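Gamma-glutamyltranspeptidase (Ggt) (Helicobacter pylori 26695, PDB 5BPK) probably catalyses hydrolysis of gamma-glutamyl bonds, as in glutathione, and transfer of the gamma-glutamyl group to acceptor amino acids or peptides. Local coordinates at residues 19-24 and 41-46; 85-90 and 106-111; 26-31 and 35-40; 166-171 and 177-182. All blocks are in the same frame, centred on the assembly; numbering follows the deposited sequence.

Interaction 1 (19-24 and 41-46); sequences TINASY and MDDFSI. With 4UD ((2S)-amino[(5S)-4,5-dihydro-1,2-oxazol-5-yl]acetic acid), chain O.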
loop_
_atom_site.group_PDB
_atom_site.type_symbol
_atom_site.label_atom_id
_atom_site.label_comp_id
_atom_site.label_asym_id
_atom_site.label_seq_id
_atom_site.Cartn_x
_atom_site.Cartn_y
_atom_site.Cartn_z
ATOM N N THR B 19 0.313 -2.265 5.778
ATOM C CA THR B 19 0.857 -3.565 5.405
ATOM C C THR B 19 1.814 -4.160 6.417
ATOM O O THR B 19 2.413 -3.443 7.214
ATOM C CB THR B 19 1.618 -3.425 4.051
ATOM O OG1 THR B 19 1.877 -4.716 3.482
ATOM C CG2 THR B 19 2.918 -2.642 4.228
ATOM N N ILE B 20 1.957 -5.481 6.335
ATOM C CA ILE B 20 3.070 -6.203 6.938
ATOM C C ILE B 20 4.010 -6.792 5.857
ATOM O O ILE B 20 4.877 -7.599 6.152
ATOM C CB ILE B 20 2.576 -7.269 7.953
ATOM C CG1 ILE B 20 1.426 -8.128 7.394
ATOM C CG2 ILE B 20 2.188 -6.590 9.266
ATOM C CD1 ILE B 20 1.014 -9.268 8.346
ATOM N N ASN B 21 3.832 -6.291 4.629
ATOM C CA ASN B 21 4.549 -6.643 3.403
ATOM C C ASN B 21 3.981 -7.899 2.732
ATOM O O ASN B 21 2.943 -7.811 2.076
ATOM C CB ASN B 21 6.075 -6.668 3.562
ATOM C CG ASN B 21 6.787 -6.760 2.224
ATOM O OD1 ASN B 21 6.197 -6.453 1.189
ATOM N ND2 ASN B 21 8.043 -7.192 2.236
ATOM N N ALA B 22 4.631 -9.053 2.872
ATOM C CA ALA B 22 4.088 -10.276 2.293
ATOM C C ALA B 22 2.768 -10.655 2.969
ATOM O O ALA B 22 2.387 -10.093 3.982
ATOM C CB ALA B 22 5.088 -11.425 2.406
ATOM N N SER B 23 2.062 -11.600 2.367
ATOM C CA SER B 23 0.901 -12.184 2.990
ATOM C C SER B 23 1.322 -12.811 4.321
ATOM O O SER B 23 2.168 -13.725 4.359
ATOM C CB SER B 23 0.280 -13.232 2.076
ATOM O OG SER B 23 -0.916 -13.738 2.630
ATOM N N TYR B 24 0.729 -12.310 5.409
ATOM C CA TYR B 24 1.062 -12.700 6.792
ATOM C C TYR B 24 2.473 -12.263 7.219
ATOM O O TYR B 24 3.035 -12.784 8.181
ATOM C CB TYR B 24 0.809 -14.188 7.060
ATOM C CG TYR B 24 -0.616 -14.600 6.766
ATOM C CD1 TYR B 24 -1.638 -14.370 7.688
ATOM C CD2 TYR B 24 -0.950 -15.207 5.566
ATOM C CE1 TYR B 24 -2.937 -14.737 7.420
ATOM C CE2 TYR B 24 -2.246 -15.580 5.293
ATOM C CZ TYR B 24 -3.237 -15.342 6.223
ATOM O OH TYR B 24 -4.531 -15.687 5.955
ATOM N N MET B 41 11.670 -5.330 6.028
ATOM C CA MET B 41 13.105 -5.170 5.725
ATOM C C MET B 41 13.463 -5.590 4.304
ATOM O O MET B 41 14.435 -5.089 3.757
ATOM C CB MET B 41 13.992 -5.898 6.742
ATOM C CG MET B 41 13.846 -5.367 8.172
ATOM S SD MET B 41 14.420 -3.659 8.420
ATOM C CE MET B 41 16.207 -3.894 8.397
ATOM N N ASP B 42 12.680 -6.484 3.697
ATOM C CA ASP B 42 12.897 -6.876 2.288
ATOM C C ASP B 42 12.606 -5.753 1.269
ATOM O O ASP B 42 12.886 -5.899 0.079
ATOM C CB ASP B 42 12.066 -8.117 1.922
ATOM C CG ASP B 42 12.475 -8.718 0.581
ATOM O OD1 ASP B 42 13.615 -9.235 0.490
ATOM O OD2 ASP B 42 11.670 -8.655 -0.384
ATOM N N ASP B 43 11.993 -4.662 1.710
ATOM C CA ASP B 43 11.813 -3.511 0.831
ATOM C C ASP B 43 13.068 -2.648 0.720
ATOM O O ASP B 43 13.120 -1.772 -0.135
ATOM C CB ASP B 43 10.617 -2.668 1.258
ATOM C CG ASP B 43 9.290 -3.229 0.768
ATOM O OD1 ASP B 43 9.264 -4.235 0.026
ATOM O OD2 ASP B 43 8.259 -2.643 1.139
ATOM N N PHE B 44 14.061 -2.880 1.577
ATOM C CA PHE B 44 15.415 -2.334 1.350
ATOM C C PHE B 44 16.096 -3.096 0.223
ATOM O O PHE B 44 15.757 -4.247 -0.067
ATOM C CB PHE B 44 16.306 -2.465 2.587
ATOM C CG PHE B 44 16.018 -1.464 3.678
ATOM C CD1 PHE B 44 16.314 -0.120 3.497
ATOM C CD2 PHE B 44 15.478 -1.871 4.897
ATOM C CE1 PHE B 44 16.073 0.807 4.497
ATOM C CE2 PHE B 44 15.245 -0.952 5.908
ATOM C CZ PHE B 44 15.534 0.394 5.704
ATOM N N SER B 45 17.091 -2.460 -0.384
ATOM C CA SER B 45 18.071 -3.190 -1.171
ATOM C C SER B 45 19.038 -3.818 -0.176
ATOM O O SER B 45 19.782 -3.109 0.509
ATOM C CB SER B 45 18.802 -2.274 -2.150
ATOM O OG SER B 45 19.778 -3.007 -2.869
ATOM N N ILE B 46 19.001 -5.147 -0.072
ATOM C CA ILE B 46 19.846 -5.870 0.881
ATOM C C ILE B 46 21.240 -6.195 0.315
ATOM O O ILE B 46 22.140 -6.578 1.060
ATOM C CB ILE B 46 19.139 -7.142 1.423
ATOM C CG1 ILE B 46 18.946 -8.206 0.333
ATOM C CG2 ILE B 46 17.789 -6.765 2.051
ATOM C CD1 ILE B 46 18.303 -9.466 0.848
HETATM C C3 4UD O . 1.695 -4.308 -0.364
HETATM C C4 4UD O . 3.592 -3.224 0.027
HETATM C C5 4UD O . 3.023 -4.615 0.235
HETATM C C6 4UD O . 5.117 -3.149 -0.141
HETATM C C8 4UD O . 5.467 -1.681 -0.238
HETATM O O9 4UD O . 5.581 -1.002 0.753
HETATM O O10 4UD O . 5.651 -1.101 -1.446
HETATM N N7 4UD O . 5.796 -3.710 1.035
HETATM O O2 4UD O . 3.004 -2.745 -1.180
HETATM N N1 4UD O . 1.777 -3.268 -1.125
HETATM O O HOH W 1 9.484 -6.957 -0.201
#
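Asn21 and Asp43 grip the amino nitrogen of the bound dihydro-oxazole amino acid between them: N7 donates to Asn21 OD1 at 2.8 Å and to Asp43 OD2 at 2.7 Å. The negative carboxylate and the amide oxygen would both stabilise a positive ammonium group here. Their own side chains meet loosely, Asn21 ND2 lying 3.9 Å from Asp43 OD1, with the amide and carboxylate planes turned 61° apart. A single water bridges them instead. It accepts from Asn21 ND2 at 2.8 Å and donates to Asp43 OD1 at 2.7 Å and to Asp42 OD2 at 2.8 Å, so one solvent oxygen ties three side chains together. The site is the ligand pocket, probably where the substrate's glutamyl group binds, of an N-terminal nucleophile (Ntn) hydrolase, and Thr1, the first residue of this chain, also lines it. Asn21 reaches the ligand because its CG extends opposite the backbone nitrogen (chi1 -169°), and an ST turn, Asn21 N to Thr19 OG1 at 2.8 Å, braces its main chain. Tyr54 OH also bonds Asn21 OD1, while Asp43 OD2 makes a salt bridge to Arg103 of the companion chain; that arginine probably offsets the crowding of Asp43 against Glu40. The other oxygen of the Asp42 carboxylate, OD1, is held by Ser127 of the companion chain.

Interaction 2 (85-90 and 106-111); sequences VFLVVG and SNVIDY. With EDO (1,2-ethanediol), chain V; EDO (1,2-ethanediol), chain P.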
loop_
_atom_site.group_PDB
_atom_site.type_symbol
_atom_site.label_atom_id
_atom_site.label_comp_id
_atom_site.label_asym_id
_atom_site.label_seq_id
_atom_site.Cartn_x
_atom_site.Cartn_y
_atom_site.Cartn_z
ATOM N N VAL B 85 -12.494 17.297 -3.139
ATOM C CA VAL B 85 -12.266 15.865 -3.330
ATOM C C VAL B 85 -13.029 15.380 -4.554
ATOM O O VAL B 85 -14.243 15.626 -4.685
ATOM C CB VAL B 85 -12.684 15.059 -2.078
ATOM C CG1 VAL B 85 -12.566 13.548 -2.315
ATOM C CG2 VAL B 85 -11.836 15.481 -0.876
ATOM N N PHE B 86 -12.299 14.721 -5.450
ATOM C CA PHE B 86 -12.856 14.103 -6.653
ATOM C C PHE B 86 -12.678 12.578 -6.614
ATOM O O PHE B 86 -13.637 11.837 -6.842
ATOM C CB PHE B 86 -12.206 14.721 -7.904
ATOM C CG PHE B 86 -12.662 14.112 -9.207
ATOM C CD1 PHE B 86 -13.987 14.201 -9.607
ATOM C CD2 PHE B 86 -11.756 13.482 -10.056
ATOM C CE1 PHE B 86 -14.407 13.657 -10.820
ATOM C CE2 PHE B 86 -12.163 12.928 -11.262
ATOM C CZ PHE B 86 -13.496 13.017 -11.647
ATOM N N LEU B 87 -11.455 12.116 -6.348
ATOM C CA LEU B 87 -11.176 10.685 -6.182
ATOM C C LEU B 87 -10.352 10.399 -4.935
ATOM O O LEU B 87 -9.470 11.176 -4.576
ATOM C CB LEU B 87 -10.414 10.130 -7.391
ATOM C CG LEU B 87 -11.095 10.205 -8.762
ATOM C CD1 LEU B 87 -10.101 9.892 -9.895
ATOM C CD2 LEU B 87 -12.306 9.258 -8.819
ATOM N N VAL B 88 -10.651 9.276 -4.285
ATOM C CA VAL B 88 -9.831 8.715 -3.216
ATOM C C VAL B 88 -9.487 7.300 -3.668
ATOM O O VAL B 88 -10.376 6.480 -3.909
ATOM C CB VAL B 88 -10.572 8.706 -1.863
ATOM C CG1 VAL B 88 -9.595 8.387 -0.708
ATOM C CG2 VAL B 88 -11.280 10.043 -1.638
ATOM N N VAL B 89 -8.201 7.021 -3.834
ATOM C CA VAL B 89 -7.791 5.792 -4.488
ATOM C C VAL B 89 -6.453 5.267 -3.961
ATOM O O VAL B 89 -5.612 6.020 -3.491
ATOM C CB VAL B 89 -7.758 6.000 -6.019
ATOM C CG1 VAL B 89 -6.732 7.039 -6.390
ATOM C CG2 VAL B 89 -7.548 4.689 -6.766
ATOM N N GLY B 90 -6.290 3.956 -4.037
ATOM C CA GLY B 90 -5.054 3.289 -3.657
ATOM C C GLY B 90 -5.212 1.796 -3.848
ATOM O O GLY B 90 -6.307 1.319 -4.178
ATOM N N SER B 106 -6.560 7.383 -14.650
ATOM C CA SER B 106 -6.664 7.645 -16.082
ATOM C C SER B 106 -8.009 7.184 -16.623
ATOM O O SER B 106 -8.611 7.864 -17.448
ATOM C CB SER B 106 -5.529 6.932 -16.828
ATOM O OG SER B 106 -5.675 7.008 -18.238
ATOM N N ASN B 107 -8.474 6.016 -16.177
ATOM C CA ASN B 107 -9.755 5.501 -16.660
ATOM C C ASN B 107 -10.900 6.478 -16.380
ATOM O O ASN B 107 -11.792 6.659 -17.207
ATOM C CB ASN B 107 -10.056 4.135 -16.056
ATOM C CG ASN B 107 -9.197 3.023 -16.647
ATOM O OD1 ASN B 107 -8.605 3.177 -17.725
ATOM N ND2 ASN B 107 -9.126 1.888 -15.938
ATOM N N VAL B 108 -10.895 7.089 -15.201
ATOM C CA VAL B 108 -11.857 8.143 -14.921
ATOM C C VAL B 108 -11.609 9.416 -15.752
ATOM O O VAL B 108 -12.509 9.907 -16.434
ATOM C CB VAL B 108 -11.883 8.511 -13.425
ATOM C CG1 VAL B 108 -12.853 9.694 -13.175
ATOM C CG2 VAL B 108 -12.261 7.295 -12.584
ATOM N N ILE B 109 -10.405 9.980 -15.652
ATOM C CA ILE B 109 -10.126 11.302 -16.243
ATOM C C ILE B 109 -10.030 11.269 -17.770
ATOM O O ILE B 109 -10.603 12.121 -18.459
ATOM C CB ILE B 109 -8.846 11.927 -15.654
ATOM C CG1 ILE B 109 -9.090 12.281 -14.179
ATOM C CG2 ILE B 109 -8.439 13.168 -16.429
ATOM C CD1 ILE B 109 -7.849 12.746 -13.399
ATOM N N ASP B 110 -9.311 10.282 -18.299
ATOM C CA ASP B 110 -9.125 10.178 -19.740
ATOM C C ASP B 110 -10.317 9.573 -20.461
ATOM O O ASP B 110 -10.689 10.051 -21.537
ATOM C CB ASP B 110 -7.868 9.380 -20.066
ATOM C CG ASP B 110 -6.619 10.110 -19.671
ATOM O OD1 ASP B 110 -6.489 11.278 -20.078
ATOM O OD2 ASP B 110 -5.784 9.523 -18.956
ATOM N N TYR B 111 -10.916 8.541 -19.874
ATOM C CA TYR B 111 -11.909 7.741 -20.589
ATOM C C TYR B 111 -13.347 7.874 -20.068
ATOM O O TYR B 111 -14.264 7.293 -20.645
ATOM C CB TYR B 111 -11.455 6.283 -20.632
ATOM C CG TYR B 111 -10.043 6.099 -21.164
ATOM C CD1 TYR B 111 -9.615 6.765 -22.309
ATOM C CD2 TYR B 111 -9.133 5.258 -20.518
ATOM C CE1 TYR B 111 -8.332 6.608 -22.789
ATOM C CE2 TYR B 111 -7.839 5.092 -20.995
ATOM C CZ TYR B 111 -7.446 5.770 -22.140
ATOM O OH TYR B 111 -6.168 5.626 -22.623
HETATM C C1 EDO V . -3.547 4.886 -19.951
HETATM O O1 EDO V . -4.681 4.636 -19.106
HETATM C C2 EDO V . -3.288 3.738 -20.921
HETATM O O2 EDO V . -4.324 3.717 -21.898
HETATM C C1 EDO P . -13.012 18.697 -0.270
HETATM O O1 EDO P . -14.261 18.400 -0.933
HETATM C C2 EDO P . -13.149 19.865 0.699
HETATM O O2 EDO P . -12.087 20.826 0.541
#
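Val108 packs its CG1 methyl against Phe86 and its CB against Leu87. The methyl approaches the Phe86 ring obliquely, 3.7 Å from CZ, while Val108 CB stands 4.2 Å from Leu87 CD1, these two side chains meeting tip to tip. CG1 can reach the ring because it points directly away from the Val108 backbone nitrogen (chi1 177°). Beside it, Ile109 leans in with its chain rather than facing the strand squarely, and its CG1 fits against the rim of the phenyl ring, near the ring plane and 4.3 Å from CE2. This is a helix laid on a beta sheet, the C-terminal part of helix 96-109 packing on strand 84-89 in a layered Ntn-hydrolase fold. A classic beta bulge brings two consecutive residues, Phe86 and Leu87, opposite Val79, and both send their side chains to the helix. Ile115 and Ala118 of helix 115-120 also touch Val108, and Gln168 of strand 166-171 touches Phe86, Leu87 and Val108 alike. Past the apolar patch, Ser106 OG donates to Asp110 OD2 at 2.6 Å, and Asp110 OD1 makes a salt bridge to Arg272 of the companion chain.

Interaction 3 (26-31 and 35-40); sequences SAASID and FLLNNE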
loop_
_atom_site.group_PDB
_atom_site.type_symbol
_atom_site.label_atom_id
_atom_site.label_comp_id
_atom_site.label_asym_id
_atom_site.label_seq_id
_atom_site.Cartn_x
_atom_site.Cartn_y
_atom_site.Cartn_z
ATOM N N SER B 26 6.141 -11.606 8.027
ATOM C CA SER B 26 7.271 -12.505 8.230
ATOM C C SER B 26 6.841 -13.909 8.643
ATOM O O SER B 26 7.686 -14.793 8.800
ATOM C CB SER B 26 8.181 -11.953 9.317
ATOM O OG SER B 26 7.594 -12.122 10.597
ATOM N N ALA B 27 5.536 -14.088 8.842
ATOM C CA ALA B 27 4.931 -15.313 9.373
ATOM C C ALA B 27 5.223 -15.585 10.856
ATOM O O ALA B 27 4.734 -16.583 11.396
ATOM C CB ALA B 27 5.301 -16.519 8.511
ATOM N N ALA B 28 5.997 -14.709 11.504
ATOM C CA ALA B 28 6.326 -14.838 12.933
ATOM C C ALA B 28 5.501 -13.857 13.747
ATOM O O ALA B 28 5.444 -12.662 13.429
ATOM C CB ALA B 28 7.805 -14.580 13.177
ATOM N N SER B 29 4.880 -14.365 14.803
ATOM C CA SER B 29 4.073 -13.560 15.695
ATOM C C SER B 29 4.868 -13.218 16.952
ATOM O O SER B 29 5.822 -13.919 17.305
ATOM C CB SER B 29 2.816 -14.332 16.100
ATOM O OG SER B 29 2.056 -14.731 14.978
ATOM N N ILE B 30 4.464 -12.155 17.637
ATOM C CA ILE B 30 5.015 -11.851 18.960
ATOM C C ILE B 30 4.254 -12.651 20.025
ATOM O O ILE B 30 3.064 -12.434 20.266
ATOM C CB ILE B 30 5.016 -10.339 19.261
ATOM C CG1 ILE B 30 5.980 -9.611 18.310
ATOM C CG2 ILE B 30 5.407 -10.068 20.733
ATOM C CD1 ILE B 30 7.445 -9.986 18.457
ATOM N N ASP B 31 4.951 -13.619 20.625
ATOM C CA ASP B 31 4.332 -14.516 21.604
ATOM C C ASP B 31 3.797 -13.721 22.788
ATOM O O ASP B 31 4.518 -12.932 23.412
ATOM C CB ASP B 31 5.322 -15.593 22.063
ATOM C CG ASP B 31 4.631 -16.861 22.568
ATOM O OD1 ASP B 31 3.406 -16.866 22.744
ATOM O OD2 ASP B 31 5.331 -17.866 22.780
ATOM N N PHE B 35 -0.047 -10.719 17.490
ATOM C CA PHE B 35 0.078 -10.092 16.171
ATOM C C PHE B 35 1.291 -10.575 15.382
ATOM O O PHE B 35 2.314 -10.955 15.951
ATOM C CB PHE B 35 0.057 -8.556 16.280
ATOM C CG PHE B 35 1.294 -7.958 16.898
ATOM C CD1 PHE B 35 2.391 -7.624 16.114
ATOM C CD2 PHE B 35 1.357 -7.718 18.269
ATOM C CE1 PHE B 35 3.525 -7.061 16.684
ATOM C CE2 PHE B 35 2.485 -7.164 18.835
ATOM C CZ PHE B 35 3.577 -6.843 18.039
ATOM N N LEU B 36 1.152 -10.556 14.059
ATOM C CA LEU B 36 2.233 -10.915 13.151
ATOM C C LEU B 36 3.201 -9.762 12.922
ATOM O O LEU B 36 2.790 -8.610 12.781
ATOM C CB LEU B 36 1.665 -11.338 11.797
ATOM C CG LEU B 36 1.069 -12.740 11.737
ATOM C CD1 LEU B 36 0.079 -12.870 10.593
ATOM C CD2 LEU B 36 2.167 -13.800 11.643
ATOM N N LEU B 37 4.485 -10.093 12.879
ATOM C CA LEU B 37 5.527 -9.143 12.478
ATOM C C LEU B 37 5.562 -8.946 10.963
ATOM O O LEU B 37 5.344 -9.880 10.181
ATOM C CB LEU B 37 6.897 -9.652 12.929
ATOM C CG LEU B 37 7.104 -9.613 14.434
ATOM C CD1 LEU B 37 8.237 -10.555 14.799
ATOM C CD2 LEU B 37 7.358 -8.175 14.927
ATOM N N ASN B 38 5.862 -7.722 10.562
ATOM C CA ASN B 38 6.137 -7.408 9.167
ATOM C C ASN B 38 7.424 -8.056 8.683
ATOM O O ASN B 38 8.292 -8.404 9.490
ATOM C CB ASN B 38 6.228 -5.893 8.979
ATOM C CG ASN B 38 7.437 -5.292 9.671
ATOM O OD1 ASN B 38 8.533 -5.261 9.101
ATOM N ND2 ASN B 38 7.257 -4.839 10.919
ATOM N N ASN B 39 7.539 -8.228 7.366
ATOM C CA ASN B 39 8.851 -8.462 6.747
ATOM C C ASN B 39 9.227 -7.286 5.839
ATOM O O ASN B 39 9.694 -7.452 4.702
ATOM C CB ASN B 39 8.979 -9.858 6.091
ATOM C CG ASN B 39 7.983 -10.121 4.963
ATOM O OD1 ASN B 39 7.054 -9.361 4.726
ATOM N ND2 ASN B 39 8.177 -11.246 4.278
ATOM N N GLU B 40 9.032 -6.082 6.375
ATOM C CA GLU B 40 9.291 -4.864 5.613
ATOM C C GLU B 40 10.777 -4.641 5.322
ATOM O O GLU B 40 11.118 -3.839 4.449
ATOM C CB GLU B 40 8.713 -3.627 6.317
ATOM C CG GLU B 40 7.947 -2.684 5.405
ATOM C CD GLU B 40 6.596 -3.262 4.995
ATOM O OE1 GLU B 40 5.760 -3.566 5.895
ATOM O OE2 GLU B 40 6.377 -3.419 3.781
#
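Ala28 O receives the backbone NH of Leu37 at 2.8 Å in a nearly straight bond (172°), and Phe35 O receives Ile30 N at 3.0 Å. These two bonds flank the bridged pair Ser29 and Leu36, giving a hairpin-like loop whose arms run in roughly opposite directions with a single beta bridge instead of regular strands. At its base Leu37 O is held twice by one residue: Ser26 N donates at 2.9 Å and Ser26 OG at 3.2 Å, both from the same face of the carbonyl plane, the hydroxyl well above it. Ser26 OG also accepts from Ala28 N, an ST turn that ties the serine to its own arm. Ile30 and Phe35 run alongside each other on one side of the loop, with Ile30 CB over one face of the phenyl ring, displaced toward its rim. Phe35 CG sits between the backbone nitrogen and the carbonyl carbon (chi1 71°), which swings the ring back toward Ile30 although its CB starts away from it. Leu37 crosses Ile30 at about a right angle, the two CD1 methyls 3.8 Å apart. In the companion chain Ser193 bonds the Ser29 side chain and Ala27 O, and Ser192 bonds Ser29 O. Leu36 CD2 touches both Ser29 OG, 3.5 Å away, and the carbonyl carbon of Ala27, at 3.6 Å.

Interaction 4 (166-171 and 177-182); sequences AIQVLP and VFYGST. With EDO (1,2-ethanediol), chain S.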
loop_
_atom_site.group_PDB
_atom_site.type_symbol
_atom_site.label_atom_id
_atom_site.label_comp_id
_atom_site.label_asym_id
_atom_site.label_seq_id
_atom_site.Cartn_x
_atom_site.Cartn_y
_atom_site.Cartn_z
ATOM N N ALA B 166 -11.917 2.483 -3.897
ATOM C CA ALA B 166 -11.898 3.844 -4.392
ATOM C C ALA B 166 -13.254 4.539 -4.242
ATOM O O ALA B 166 -14.310 3.892 -4.243
ATOM C CB ALA B 166 -11.434 3.865 -5.840
ATOM N N ILE B 167 -13.197 5.861 -4.103
ATOM C CA ILE B 167 -14.378 6.713 -3.979
ATOM C C ILE B 167 -14.281 7.848 -4.978
ATOM O O ILE B 167 -13.198 8.416 -5.170
ATOM C CB ILE B 167 -14.517 7.320 -2.559
ATOM C CG1 ILE B 167 -14.666 6.232 -1.502
ATOM C CG2 ILE B 167 -15.693 8.293 -2.498
ATOM C CD1 ILE B 167 -14.455 6.728 -0.052
ATOM N N GLN B 168 -15.399 8.131 -5.649
ATOM C CA GLN B 168 -15.545 9.331 -6.445
ATOM C C GLN B 168 -16.617 10.209 -5.806
ATOM O O GLN B 168 -17.685 9.723 -5.407
ATOM C CB GLN B 168 -15.904 8.996 -7.896
ATOM C CG GLN B 168 -16.032 10.202 -8.813
ATOM C CD GLN B 168 -16.450 9.837 -10.221
ATOM O OE1 GLN B 168 -17.420 9.107 -10.421
ATOM N NE2 GLN B 168 -15.739 10.363 -11.203
ATOM N N VAL B 169 -16.335 11.509 -5.734
ATOM C CA VAL B 169 -17.259 12.464 -5.129
ATOM C C VAL B 169 -17.650 13.496 -6.185
ATOM O O VAL B 169 -16.785 14.091 -6.846
ATOM C CB VAL B 169 -16.654 13.161 -3.903
ATOM C CG1 VAL B 169 -17.665 14.090 -3.264
ATOM C CG2 VAL B 169 -16.170 12.136 -2.893
ATOM N N LEU B 170 -18.955 13.700 -6.336
ATOM C CA LEU B 170 -19.485 14.664 -7.307
ATOM C C LEU B 170 -20.465 15.608 -6.628
ATOM O O LEU B 170 -21.194 15.209 -5.705
ATOM C CB LEU B 170 -20.165 13.946 -8.479
ATOM C CG LEU B 170 -19.315 12.913 -9.229
ATOM C CD1 LEU B 170 -20.185 12.118 -10.190
ATOM C CD2 LEU B 170 -18.156 13.585 -9.962
ATOM N N PRO B 171 -20.480 16.874 -7.075
ATOM C CA PRO B 171 -21.365 17.857 -6.469
ATOM C C PRO B 171 -22.818 17.657 -6.871
ATOM O O PRO B 171 -23.103 17.164 -7.967
ATOM C CB PRO B 171 -20.847 19.177 -7.036
ATOM C CG PRO B 171 -20.319 18.814 -8.378
ATOM C CD PRO B 171 -19.728 17.441 -8.213
ATOM N N VAL B 177 -22.717 13.687 -3.848
ATOM C CA VAL B 177 -22.957 12.263 -3.987
ATOM C C VAL B 177 -21.615 11.536 -3.964
ATOM O O VAL B 177 -20.649 11.971 -4.589
ATOM C CB VAL B 177 -23.744 11.901 -5.270
ATOM C CG1 VAL B 177 -23.024 12.376 -6.520
ATOM C CG2 VAL B 177 -24.004 10.399 -5.320
ATOM N N PHE B 178 -21.576 10.438 -3.220
ATOM C CA PHE B 178 -20.395 9.603 -3.084
ATOM C C PHE B 178 -20.622 8.278 -3.796
ATOM O O PHE B 178 -21.587 7.573 -3.503
ATOM C CB PHE B 178 -20.121 9.332 -1.609
ATOM C CG PHE B 178 -19.918 10.573 -0.799
ATOM C CD1 PHE B 178 -21.010 11.307 -0.350
ATOM C CD2 PHE B 178 -18.645 11.011 -0.469
ATOM C CE1 PHE B 178 -20.841 12.463 0.397
ATOM C CE2 PHE B 178 -18.470 12.168 0.285
ATOM C CZ PHE B 178 -19.572 12.896 0.715
ATOM N N TYR B 179 -19.725 7.957 -4.728
ATOM C CA TYR B 179 -19.744 6.694 -5.456
ATOM C C TYR B 179 -18.508 5.897 -5.080
ATOM O O TYR B 179 -17.406 6.439 -5.028
ATOM C CB TYR B 179 -19.762 6.925 -6.967
ATOM C CG TYR B 179 -21.044 7.530 -7.469
ATOM C CD1 TYR B 179 -22.232 6.810 -7.417
ATOM C CD2 TYR B 179 -21.074 8.807 -8.002
ATOM C CE1 TYR B 179 -23.418 7.350 -7.876
ATOM C CE2 TYR B 179 -22.264 9.359 -8.467
ATOM C CZ TYR B 179 -23.426 8.624 -8.402
ATOM O OH TYR B 179 -24.606 9.179 -8.861
ATOM N N GLY B 180 -18.694 4.612 -4.804
ATOM C CA GLY B 180 -17.599 3.760 -4.391
ATOM C C GLY B 180 -17.470 2.486 -5.187
ATOM O O GLY B 180 -18.429 1.994 -5.772
ATOM N N SER B 181 -16.260 1.945 -5.196
ATOM C CA SER B 181 -16.031 0.638 -5.758
ATOM C C SER B 181 -14.980 -0.117 -4.965
ATOM O O SER B 181 -13.914 0.424 -4.627
ATOM C CB SER B 181 -15.621 0.726 -7.230
ATOM O OG SER B 181 -15.593 -0.574 -7.821
ATOM N N THR B 182 -15.313 -1.367 -4.670
ATOM C CA THR B 182 -14.343 -2.371 -4.295
ATOM C C THR B 182 -13.780 -2.971 -5.593
ATOM O O THR B 182 -14.144 -2.564 -6.701
ATOM C CB THR B 182 -14.970 -3.449 -3.408
ATOM O OG1 THR B 182 -16.077 -4.035 -4.087
ATOM C CG2 THR B 182 -15.452 -2.847 -2.088
HETATM C C1 EDO S . -18.780 -2.613 -7.824
HETATM O O1 EDO S . -17.377 -2.681 -8.163
HETATM C C2 EDO S . -18.982 -1.622 -6.686
HETATM O O2 EDO S . -18.216 -1.994 -5.537
#
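Val169 and Phe178 lie side by side across the two strands of an antiparallel beta hairpin, pointing the same way, with Val169 CG2 3.6 Å from Phe178 CD2. Phe178 has CG opposite its carbonyl carbon (chi1 -58°), a rotation that brings one ring face under Val169 CG1 and turns the ring edge to Ile167 CG2. The other side of the sheet carries Leu170, Val177 and Tyr179. Val177 places CG1 between its backbone nitrogen and carbonyl carbon (chi1 58°), where it meets Leu170 CB at 3.8 Å; its CG2 is thereby set 3.6 Å above the plane of the Tyr179 ring, toward the rim. Leu170 crosses Tyr179 at about a right angle, bringing CD1 to the ring edge, 3.9 Å from CE2. Gly180, paired with Ile167, has no side chain, and its CA approaches Ala166 O at 3.3 Å. Outside the hairpin, Phe178, Tyr179 and Gly180 pair with a strand of the companion chain, so the sheet continues into it. Three hydrogen-bonded pairs, Ala166 with Ser181, Gln168 with Tyr179 and Leu170 with Val177, supply six backbone bonds, so the main-chain N-H and C=O groups of these pairs are satisfied across the hairpin while mainly apolar side chains pack on both of its sides.

In the fold
Along the chain interaction 3 is nested inside the loop closed by interaction 1, and interactions 2 and 4 follow in series. Interactions 1 and 3 lie in the long connection between strands 13-19 and 77-81, their centres about 11 Å apart; they touch directly, Asn39 bonding Ile20 and Asn21, so the hairpin-like loop adjoins the ligand pocket. Interactions 2 and 4, centres about 10 Å apart, share one antiparallel sheet in which strands 84-89 and 166-171 are neighbours, and helix 96-109 packs against it. Some 28 to 35 Å between centres separate the two groups. The pocket loops and the sheet-helix body thus occupy distinct regions of the catalytic domain, and all four contacts border the companion chain.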